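Local coordinates for GDSL-like Lipase/Acylhydrolase family protein (PDB 4K7J) that removes O-acetyl groups from peptidoglycan as an esterase of the SGNH (GDSL-like) hydrolase family, at residues L27-G32 / Q320-S325; W39-Q44 / L371-A375; L73-Q78 / G208-S212. One frame throughout, in Å; residues are numbered along the deposited sequence.

Contact 1 (L27-G32 / Q320-S325); sequences LLTDYG and QTMFWS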
loop_
_atom_site.group_PDB
_atom_site.type_symbol
_atom_site.label_atom_id
_atom_site.label_comp_id
_atom_site.label_asym_id
_atom_site.label_seq_id
_atom_site.Cartn_x
_atom_site.Cartn_y
_atom_site.Cartn_z
ATOM N N LEU A 27 -0.422 21.366 -0.374
ATOM C CA LEU A 27 -1.221 20.152 -0.476
ATOM C C LEU A 27 -0.952 19.264 0.724
ATOM O O LEU A 27 -1.840 18.556 1.200
ATOM C CB LEU A 27 -0.870 19.390 -1.745
ATOM C CG LEU A 27 -1.117 20.119 -3.063
ATOM C CD1 LEU A 27 -0.725 19.217 -4.233
ATOM C CD2 LEU A 27 -2.568 20.545 -3.166
ATOM N N LEU A 28 0.286 19.301 1.201
ATOM C CA LEU A 28 0.694 18.494 2.339
ATOM C C LEU A 28 0.653 19.315 3.637
ATOM O O LEU A 28 1.314 20.343 3.751
ATOM C CB LEU A 28 2.094 17.918 2.091
ATOM C CG LEU A 28 2.680 16.962 3.132
ATOM C CD1 LEU A 28 1.765 15.764 3.328
ATOM C CD2 LEU A 28 4.081 16.507 2.715
ATOM N N THR A 29 -0.127 18.861 4.609
ATOM C CA THR A 29 -0.169 19.523 5.908
ATOM C C THR A 29 0.397 18.584 6.954
ATOM O O THR A 29 -0.062 17.449 7.092
ATOM C CB THR A 29 -1.605 19.920 6.329
ATOM O OG1 THR A 29 -2.190 20.768 5.335
ATOM C CG2 THR A 29 -1.583 20.647 7.671
ATOM N N ASP A 30 1.407 19.047 7.687
ATOM C CA ASP A 30 1.973 18.228 8.756
ATOM C C ASP A 30 1.424 18.617 10.122
ATOM O O ASP A 30 1.738 19.685 10.630
ATOM C CB ASP A 30 3.497 18.319 8.756
ATOM C CG ASP A 30 4.133 17.430 9.805
ATOM O OD1 ASP A 30 3.438 16.546 10.353
ATOM O OD2 ASP A 30 5.338 17.620 10.079
ATOM N N TYR A 31 0.620 17.734 10.716
ATOM C CA TYR A 31 0.045 17.964 12.042
ATOM C C TYR A 31 0.903 17.373 13.147
ATOM O O TYR A 31 0.509 17.360 14.312
ATOM C CB TYR A 31 -1.362 17.383 12.130
ATOM C CG TYR A 31 -2.325 18.105 11.233
ATOM C CD1 TYR A 31 -2.717 19.404 11.521
ATOM C CD2 TYR A 31 -2.810 17.507 10.076
ATOM C CE1 TYR A 31 -3.594 20.086 10.689
ATOM C CE2 TYR A 31 -3.681 18.182 9.236
ATOM C CZ TYR A 31 -4.078 19.470 9.557
ATOM O OH TYR A 31 -4.935 20.151 8.728
ATOM N N GLY A 32 2.058 16.845 12.758
ATOM C CA GLY A 32 3.051 16.378 13.700
ATOM C C GLY A 32 4.299 17.231 13.569
ATOM O O GLY A 32 4.222 18.433 13.312
ATOM N N GLN A 320 -1.901 13.417 14.920
ATOM C CA GLN A 320 -0.620 14.058 14.592
ATOM C C GLN A 320 0.094 13.459 13.394
ATOM O O GLN A 320 1.317 13.294 13.406
ATOM C CB GLN A 320 0.314 14.068 15.804
ATOM C CG GLN A 320 -0.213 14.930 16.948
ATOM C CD GLN A 320 0.537 14.695 18.245
ATOM O OE1 GLN A 320 1.639 14.147 18.249
ATOM N NE2 GLN A 320 -0.065 15.100 19.356
ATOM N N THR A 321 -0.667 13.148 12.355
ATOM C CA THR A 321 -0.097 12.574 11.148
ATOM C C THR A 321 0.063 13.665 10.094
ATOM O O THR A 321 -0.261 14.829 10.336
ATOM C CB THR A 321 -1.014 11.470 10.586
ATOM O OG1 THR A 321 -2.026 12.064 9.768
ATOM C CG2 THR A 321 -1.684 10.717 11.722
ATOM N N MET A 322 0.574 13.290 8.929
ATOM C CA MET A 322 0.556 14.180 7.780
ATOM C C MET A 322 -0.748 13.956 7.022
ATOM O O MET A 322 -1.363 12.899 7.162
ATOM C CB MET A 322 1.748 13.911 6.877
ATOM C CG MET A 322 3.077 14.346 7.498
ATOM S SD MET A 322 4.482 13.806 6.515
ATOM C CE MET A 322 4.441 12.038 6.825
ATOM N N PHE A 323 -1.170 14.960 6.253
ATOM C CA PHE A 323 -2.400 14.905 5.471
ATOM C C PHE A 323 -2.145 15.507 4.090
ATOM O O PHE A 323 -1.646 16.621 3.980
ATOM C CB PHE A 323 -3.523 15.664 6.188
ATOM C CG PHE A 323 -4.837 15.659 5.450
ATOM C CD1 PHE A 323 -5.702 14.576 5.546
ATOM C CD2 PHE A 323 -5.214 16.743 4.670
ATOM C CE1 PHE A 323 -6.902 14.567 4.878
ATOM C CE2 PHE A 323 -6.419 16.741 3.998
ATOM C CZ PHE A 323 -7.264 15.655 4.100
ATOM N N TRP A 324 -2.466 14.759 3.036
ATOM C CA TRP A 324 -2.327 15.257 1.682
ATOM C C TRP A 324 -3.698 15.304 1.027
ATOM O O TRP A 324 -4.367 14.283 0.902
ATOM C CB TRP A 324 -1.398 14.360 0.883
ATOM C CG TRP A 324 -0.977 14.915 -0.433
ATOM C CD1 TRP A 324 -0.057 15.897 -0.653
ATOM C CD2 TRP A 324 -1.421 14.486 -1.729
ATOM N NE1 TRP A 324 0.084 16.122 -1.999
ATOM C CE2 TRP A 324 -0.740 15.266 -2.682
ATOM C CE3 TRP A 324 -2.326 13.515 -2.171
ATOM C CZ2 TRP A 324 -0.937 15.108 -4.056
ATOM C CZ3 TRP A 324 -2.525 13.364 -3.533
ATOM C CH2 TRP A 324 -1.830 14.156 -4.459
ATOM N N SER A 325 -4.119 16.495 0.615
ATOM C CA SER A 325 -5.446 16.651 0.029
ATOM C C SER A 325 -5.442 16.391 -1.464
ATOM O O SER A 325 -5.099 17.273 -2.264
ATOM C CB SER A 325 -6.015 18.049 0.286
ATOM O OG SER A 325 -7.233 18.201 -0.431
HETATM O O HOH W 1 3.317 13.875 11.081
#
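Thr29 and Phe323 face each other as a hydrogen-bonded antiparallel pair: Thr29 N gives a nearly straight bond to Phe323 O at 2.8 Å, and Phe323 N answers to Thr29 O. The ladder goes on at both ends, Ser325 N binding Leu27 O and Tyr31 N binding Thr321 O, while Leu28–Trp324 and Asp30–Met322 are the non-hydrogen-bonded pairs between. Just before the strand, Leu27 packs against the indole, its CB 3.4 Å from Trp324 NE1 and oblique to the ring. On the face that carries Leu28, Asp30, Met322 and Trp324, Leu28 turns CG anti to the backbone N (chi1 -176°), which brings its CD1 4.0 Å from Met322 CB. On the other face the Tyr31 ring lies alongside Phe323 and offers its edge, CE2 standing 4.0 Å from Phe323 CB; Thr29 CG2 lies over one ring face, near its rim, and the hydroxyl is bonded to Arg313 of helix 305-318. Asp30 shapes the end of the ladder: its OD1 accepts from Gly32 N at 2.8 Å in an Asx turn, approached from above the carboxylate plane, and takes a further bond from a water that also donates to Gln320 O. Further out, Ser367 of helix 354-373 binds Trp324 NE1, and strand 281-286 pairs with the far side of 322-325. Segment 27-32 thus adds a short antiparallel edge strand to the otherwise parallel central sheet, whose two faces are covered by helices in the three-layer alpha/beta fold of SGNH hydrolases.

Contact 2 (W39-Q44 / L371-A375); sequences WMKKLQ and LVRSA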
loop_
_atom_site.group_PDB
_atom_site.type_symbol
_atom_site.label_atom_id
_atom_site.label_comp_id
_atom_site.label_asym_id
_atom_site.label_seq_id
_atom_site.Cartn_x
_atom_site.Cartn_y
_atom_site.Cartn_z
ATOM N N TRP A 39 11.629 8.899 11.532
ATOM C CA TRP A 39 11.583 8.472 10.127
ATOM C C TRP A 39 12.270 9.458 9.183
ATOM O O TRP A 39 12.892 9.063 8.196
ATOM C CB TRP A 39 10.150 8.155 9.667
ATOM C CG TRP A 39 9.228 9.326 9.621
ATOM C CD1 TRP A 39 8.394 9.759 10.615
ATOM C CD2 TRP A 39 9.034 10.218 8.522
ATOM N NE1 TRP A 39 7.692 10.861 10.199
ATOM C CE2 TRP A 39 8.070 11.166 8.918
ATOM C CE3 TRP A 39 9.584 10.311 7.242
ATOM C CZ2 TRP A 39 7.649 12.188 8.083
ATOM C CZ3 TRP A 39 9.158 11.330 6.413
ATOM C CH2 TRP A 39 8.199 12.251 6.839
ATOM N N MET A 40 12.167 10.745 9.480
ATOM C CA MET A 40 12.853 11.751 8.667
ATOM C C MET A 40 14.369 11.589 8.792
ATOM O O MET A 40 15.103 11.668 7.806
ATOM C CB MET A 40 12.439 13.153 9.109
ATOM C CG MET A 40 13.102 14.293 8.354
ATOM S SD MET A 40 12.678 14.362 6.604
ATOM C CE MET A 40 10.921 14.725 6.670
ATOM N N LYS A 41 14.826 11.357 10.018
ATOM C CA LYS A 41 16.244 11.149 10.279
ATOM C C LYS A 41 16.754 9.948 9.474
ATOM O O LYS A 41 17.841 9.986 8.896
ATOM C CB LYS A 41 16.484 10.961 11.779
ATOM C CG LYS A 41 17.947 10.883 12.186
ATOM C CD LYS A 41 18.088 10.588 13.674
ATOM C CE LYS A 41 17.656 11.776 14.525
ATOM N NZ LYS A 41 18.613 12.913 14.406
ATOM N N LYS A 42 15.948 8.896 9.394
ATOM C CA LYS A 42 16.334 7.745 8.579
ATOM C C LYS A 42 16.327 8.070 7.077
ATOM O O LYS A 42 17.230 7.655 6.350
ATOM C CB LYS A 42 15.458 6.528 8.886
ATOM C CG LYS A 42 15.838 5.295 8.086
ATOM C CD LYS A 42 15.015 4.076 8.485
ATOM C CE LYS A 42 15.345 2.907 7.574
ATOM N NZ LYS A 42 14.570 1.677 7.898
ATOM N N LEU A 43 15.331 8.827 6.616
ATOM C CA LEU A 43 15.273 9.204 5.196
ATOM C C LEU A 43 16.486 10.030 4.793
ATOM O O LEU A 43 17.120 9.744 3.773
ATOM C CB LEU A 43 13.997 9.982 4.864
ATOM C CG LEU A 43 13.282 9.623 3.553
ATOM C CD1 LEU A 43 12.530 10.816 3.022
ATOM C CD2 LEU A 43 14.199 9.048 2.475
ATOM N N GLN A 44 16.810 11.048 5.593
ATOM C CA GLN A 44 17.972 11.892 5.314
ATOM C C GLN A 44 19.269 11.081 5.201
ATOM O O GLN A 44 20.052 11.280 4.274
ATOM C CB GLN A 44 18.128 12.995 6.373
ATOM C CG GLN A 44 16.954 13.982 6.471
ATOM C CD GLN A 44 16.942 15.043 5.373
ATOM O OE1 GLN A 44 17.617 14.918 4.347
ATOM N NE2 GLN A 44 16.167 16.102 5.593
ATOM N N LEU A 371 9.228 18.584 1.727
ATOM C CA LEU A 371 9.161 18.458 3.171
ATOM C C LEU A 371 10.522 18.060 3.699
ATOM O O LEU A 371 10.990 18.573 4.716
ATOM C CB LEU A 371 8.104 17.419 3.574
ATOM C CG LEU A 371 7.932 17.127 5.073
ATOM C CD1 LEU A 371 7.509 18.362 5.849
ATOM C CD2 LEU A 371 6.931 16.004 5.296
ATOM N N VAL A 372 11.155 17.139 2.987
ATOM C CA VAL A 372 12.467 16.642 3.361
ATOM C C VAL A 372 13.505 17.745 3.189
ATOM O O VAL A 372 14.345 17.970 4.067
ATOM C CB VAL A 372 12.832 15.416 2.513
ATOM C CG1 VAL A 372 14.331 15.133 2.551
ATOM C CG2 VAL A 372 12.034 14.217 2.986
ATOM N N ARG A 373 13.419 18.445 2.064
ATOM C CA ARG A 373 14.331 19.540 1.755
ATOM C C ARG A 373 14.300 20.635 2.816
ATOM O O ARG A 373 15.334 21.207 3.147
ATOM C CB ARG A 373 14.024 20.110 0.368
ATOM C CG ARG A 373 14.643 21.473 0.091
ATOM C CD ARG A 373 14.651 21.774 -1.397
ATOM N NE ARG A 373 13.352 21.533 -2.021
ATOM C CZ ARG A 373 13.096 20.527 -2.854
ATOM N NH1 ARG A 373 14.052 19.658 -3.166
ATOM N NH2 ARG A 373 11.882 20.391 -3.375
ATOM N N SER A 374 13.121 20.897 3.370
ATOM C CA SER A 374 12.962 21.923 4.398
ATOM C C SER A 374 13.327 21.428 5.796
ATOM O O SER A 374 13.332 22.208 6.748
ATOM C CB SER A 374 11.523 22.432 4.422
ATOM O OG SER A 374 10.675 21.513 5.095
ATOM N N ALA A 375 13.612 20.138 5.931
ATOM C CA ALA A 375 13.953 19.587 7.241
ATOM C C ALA A 375 15.444 19.728 7.577
ATOM O O ALA A 375 16.299 19.792 6.685
ATOM C CB ALA A 375 13.503 18.125 7.345
#
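Met40 reaches from helix 38-47 to Val372 of helix 354-373 and to Ala375 just beyond, a helix-to-helix contact in the helical layer on one face of the SGNH hydrolase sheet. From a CB directed at the other helix, the side chain first runs out with CG anti to the backbone N (chi1 179°), and CG comes 4.0 Å from Ala375 CB. Bends at the next two torsions then fold the thioether across Val372. SD touches two methyl groups, Val372 CG2 at 3.7 Å and Ala375 CB at 3.9 Å. The terminal CE also lies against Val372 CG2, and it reaches Leu371 CG at 4.2 Å, so that the methionine spans three residues of the opposing chain end.

Val372 is met from further positions along helix 38-47. Leu43 crosses it at about a right angle, and the Leu43 CD1 to Val372 CG2 distance of 3.4 Å is short for two carbons, a close fit. The CG1 branch of Val372 faces the Gln44 amide, which slides past the valine in the opposite direction. Trp39 lies at the other end of the segment and brings CH2, at the edge of its indole, to Leu371 CD2.

Trp81 of helix 68-81 touches both Leu43 and Val372, and Phe54 of strand 53-60 lies against Trp39 and Leu43, linking the helix pair to the sheet below. The polar part of the contact is on the more exposed side, where Gln44 and Ala375 lie. There Val372 O receives the backbone N of Ala375 in the last modelled turn, and it is also reached by Gln44 NE2 in a weak, bent hydrogen bond of 3.0 Å with an angle of 131° at the hydrogen.

Contact 3 (L73-Q78 / G208-S212); sequences LRKRLQ and GITVS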
loop_
_atom_site.group_PDB
_atom_site.type_symbol
_atom_site.label_atom_id
_atom_site.label_comp_id
_atom_site.label_asym_id
_atom_site.label_seq_id
_atom_site.Cartn_x
_atom_site.Cartn_y
_atom_site.Cartn_z
ATOM N N LEU A 73 4.850 7.103 -7.773
ATOM C CA LEU A 73 5.525 7.480 -6.540
ATOM C C LEU A 73 6.825 6.678 -6.388
ATOM O O LEU A 73 7.886 7.226 -6.044
ATOM C CB LEU A 73 4.597 7.224 -5.350
ATOM C CG LEU A 73 5.032 7.729 -3.977
ATOM C CD1 LEU A 73 5.061 9.243 -3.995
ATOM C CD2 LEU A 73 4.071 7.218 -2.904
ATOM N N ARG A 74 6.732 5.379 -6.651
ATOM C CA ARG A 74 7.893 4.501 -6.594
ATOM C C ARG A 74 9.007 4.978 -7.519
ATOM O O ARG A 74 10.140 5.152 -7.086
ATOM C CB ARG A 74 7.483 3.067 -6.925
ATOM C CG ARG A 74 8.587 2.029 -6.790
ATOM C CD ARG A 74 7.993 0.634 -6.619
ATOM N NE ARG A 74 6.925 0.371 -7.564
ATOM C CZ ARG A 74 5.684 0.032 -7.235
ATOM N NH1 ARG A 74 5.309 -0.115 -5.970
ATOM N NH2 ARG A 74 4.812 -0.167 -8.192
ATOM N N LYS A 75 8.693 5.210 -8.785
ATOM C CA LYS A 75 9.746 5.555 -9.746
ATOM C C LYS A 75 10.384 6.902 -9.427
ATOM O O LYS A 75 11.597 7.075 -9.549
ATOM C CB LYS A 75 9.209 5.547 -11.173
ATOM C CG LYS A 75 8.708 4.180 -11.641
ATOM C CD LYS A 75 9.842 3.168 -11.752
ATOM C CE LYS A 75 9.308 1.779 -12.103
ATOM N NZ LYS A 75 8.390 1.868 -13.279
ATOM N N ARG A 76 9.564 7.857 -9.019
ATOM C CA ARG A 76 10.058 9.189 -8.723
ATOM C C ARG A 76 10.978 9.190 -7.505
ATOM O O ARG A 76 12.116 9.666 -7.573
ATOM C CB ARG A 76 8.891 10.140 -8.498
ATOM C CG ARG A 76 9.298 11.450 -7.872
ATOM C CD ARG A 76 9.835 12.432 -8.895
ATOM N NE ARG A 76 9.831 13.783 -8.352
ATOM C CZ ARG A 76 8.801 14.618 -8.438
ATOM N NH1 ARG A 76 7.673 14.251 -9.046
ATOM N NH2 ARG A 76 8.903 15.827 -7.912
ATOM N N LEU A 77 10.494 8.652 -6.391
ATOM C CA LEU A 77 11.283 8.678 -5.155
ATOM C C LEU A 77 12.509 7.752 -5.182
ATOM O O LEU A 77 13.468 7.973 -4.436
ATOM C CB LEU A 77 10.413 8.376 -3.933
ATOM C CG LEU A 77 9.177 9.260 -3.737
ATOM C CD1 LEU A 77 8.482 8.861 -2.456
ATOM C CD2 LEU A 77 9.513 10.766 -3.737
ATOM N N GLN A 78 12.475 6.720 -6.027
ATOM C CA GLN A 78 13.631 5.831 -6.195
ATOM C C GLN A 78 14.769 6.517 -6.959
ATOM O O GLN A 78 15.944 6.298 -6.667
ATOM C CB GLN A 78 13.231 4.481 -6.831
ATOM C CG GLN A 78 12.674 3.489 -5.789
ATOM C CD GLN A 78 12.243 2.141 -6.356
ATOM O OE1 GLN A 78 12.000 2.001 -7.540
ATOM N NE2 GLN A 78 12.142 1.145 -5.490
ATOM N N GLY A 208 18.007 1.864 -0.067
ATOM C CA GLY A 208 17.279 2.832 -0.876
ATOM C C GLY A 208 15.820 2.902 -0.457
ATOM O O GLY A 208 15.490 2.552 0.672
ATOM N N ILE A 209 14.948 3.337 -1.365
ATOM C CA ILE A 209 13.518 3.443 -1.066
ATOM C C ILE A 209 12.780 2.228 -1.625
ATOM O O ILE A 209 13.115 1.757 -2.709
ATOM C CB ILE A 209 12.906 4.671 -1.776
ATOM C CG1 ILE A 209 13.688 5.941 -1.445
ATOM C CG2 ILE A 209 11.416 4.819 -1.448
ATOM C CD1 ILE A 209 13.762 6.248 0.035
ATOM N N THR A 210 11.769 1.728 -0.913
ATOM C CA THR A 210 10.801 0.850 -1.560
ATOM C C THR A 210 9.430 1.459 -1.379
ATOM O O THR A 210 9.174 2.148 -0.390
ATOM C CB THR A 210 10.790 -0.593 -0.999
ATOM O OG1 THR A 210 10.467 -0.572 0.395
ATOM C CG2 THR A 210 12.153 -1.276 -1.205
ATOM N N VAL A 211 8.554 1.208 -2.341
ATOM C CA VAL A 211 7.155 1.601 -2.219
ATOM C C VAL A 211 6.279 0.373 -2.452
ATOM O O VAL A 211 6.271 -0.204 -3.538
ATOM C CB VAL A 211 6.784 2.715 -3.207
ATOM C CG1 VAL A 211 5.289 3.009 -3.114
ATOM C CG2 VAL A 211 7.609 3.987 -2.928
ATOM N N SER A 212 5.579 -0.046 -1.408
ATOM C CA SER A 212 4.750 -1.244 -1.461
ATOM C C SER A 212 3.283 -0.840 -1.523
ATOM O O SER A 212 2.862 0.062 -0.802
ATOM C CB SER A 212 4.997 -2.107 -0.215
ATOM O OG SER A 212 6.323 -2.626 -0.182
#
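Residues 73-78 of helix 68-81 run almost antiparallel to strand residues 208-212, at 173° with the segment axes 8.0 Å apart, laying a helix along the edge strand of the central alpha/beta sheet of the SGNH fold. Val211 points at the helix and lies under Arg74, with its CB 3.8 Å from Arg74 CB and its CG2 against Arg74 CA. The arginine passes obliquely over the valine and bends at chi3 (46°), which turns the guanidinium back to the strand. NH1 donates to Val211 O at 2.6 Å; the oxygen lies in the guanidinium plane, whereas the nitrogen stands above the carbonyl plane. Salt bridges from NH2 to Asp67 and Asp71 hold the other end of the group and probably balance its buried charge.

One turn on, Leu77 O lies 3.6 Å from Ile209 CG1, a van der Waals contact, while the Leu77 side chain, directed at the strand from CB, meets Ile209 CG2 and also touches Ile56 and helix 354-373. Gln78 slides past Ile209 in the opposite direction, extended beyond CG. Its NE2 makes a nearly straight bond to Ile209 O, 3.0 Å long and 169° at the hydrogen, with that oxygen close to the amide plane.

Overall arrangement
Contacts 1 and 3 lie at the two outermost strands of the same central sheet, 28-30 and 208-215, with centres about 20 Å apart and without meeting. Contact 2 joins helices and touches both: Met322 CE meets Trp39 CZ2 at 3.4 Å, and Leu43 CD2 meets Ile209 CD1 at 3.7 Å. Contact 3 is the buried one, where side-chain donors from a helix bond to strand carbonyls; contacts 1 and 2 are partly buried and further from the chain centre. Contact 1 relies on a backbone ladder, contact 2 mainly on apolar side chains. Contacts 1 and 2 bring the two ends of the modelled chain to one region, and contact 3 is nested within both loops.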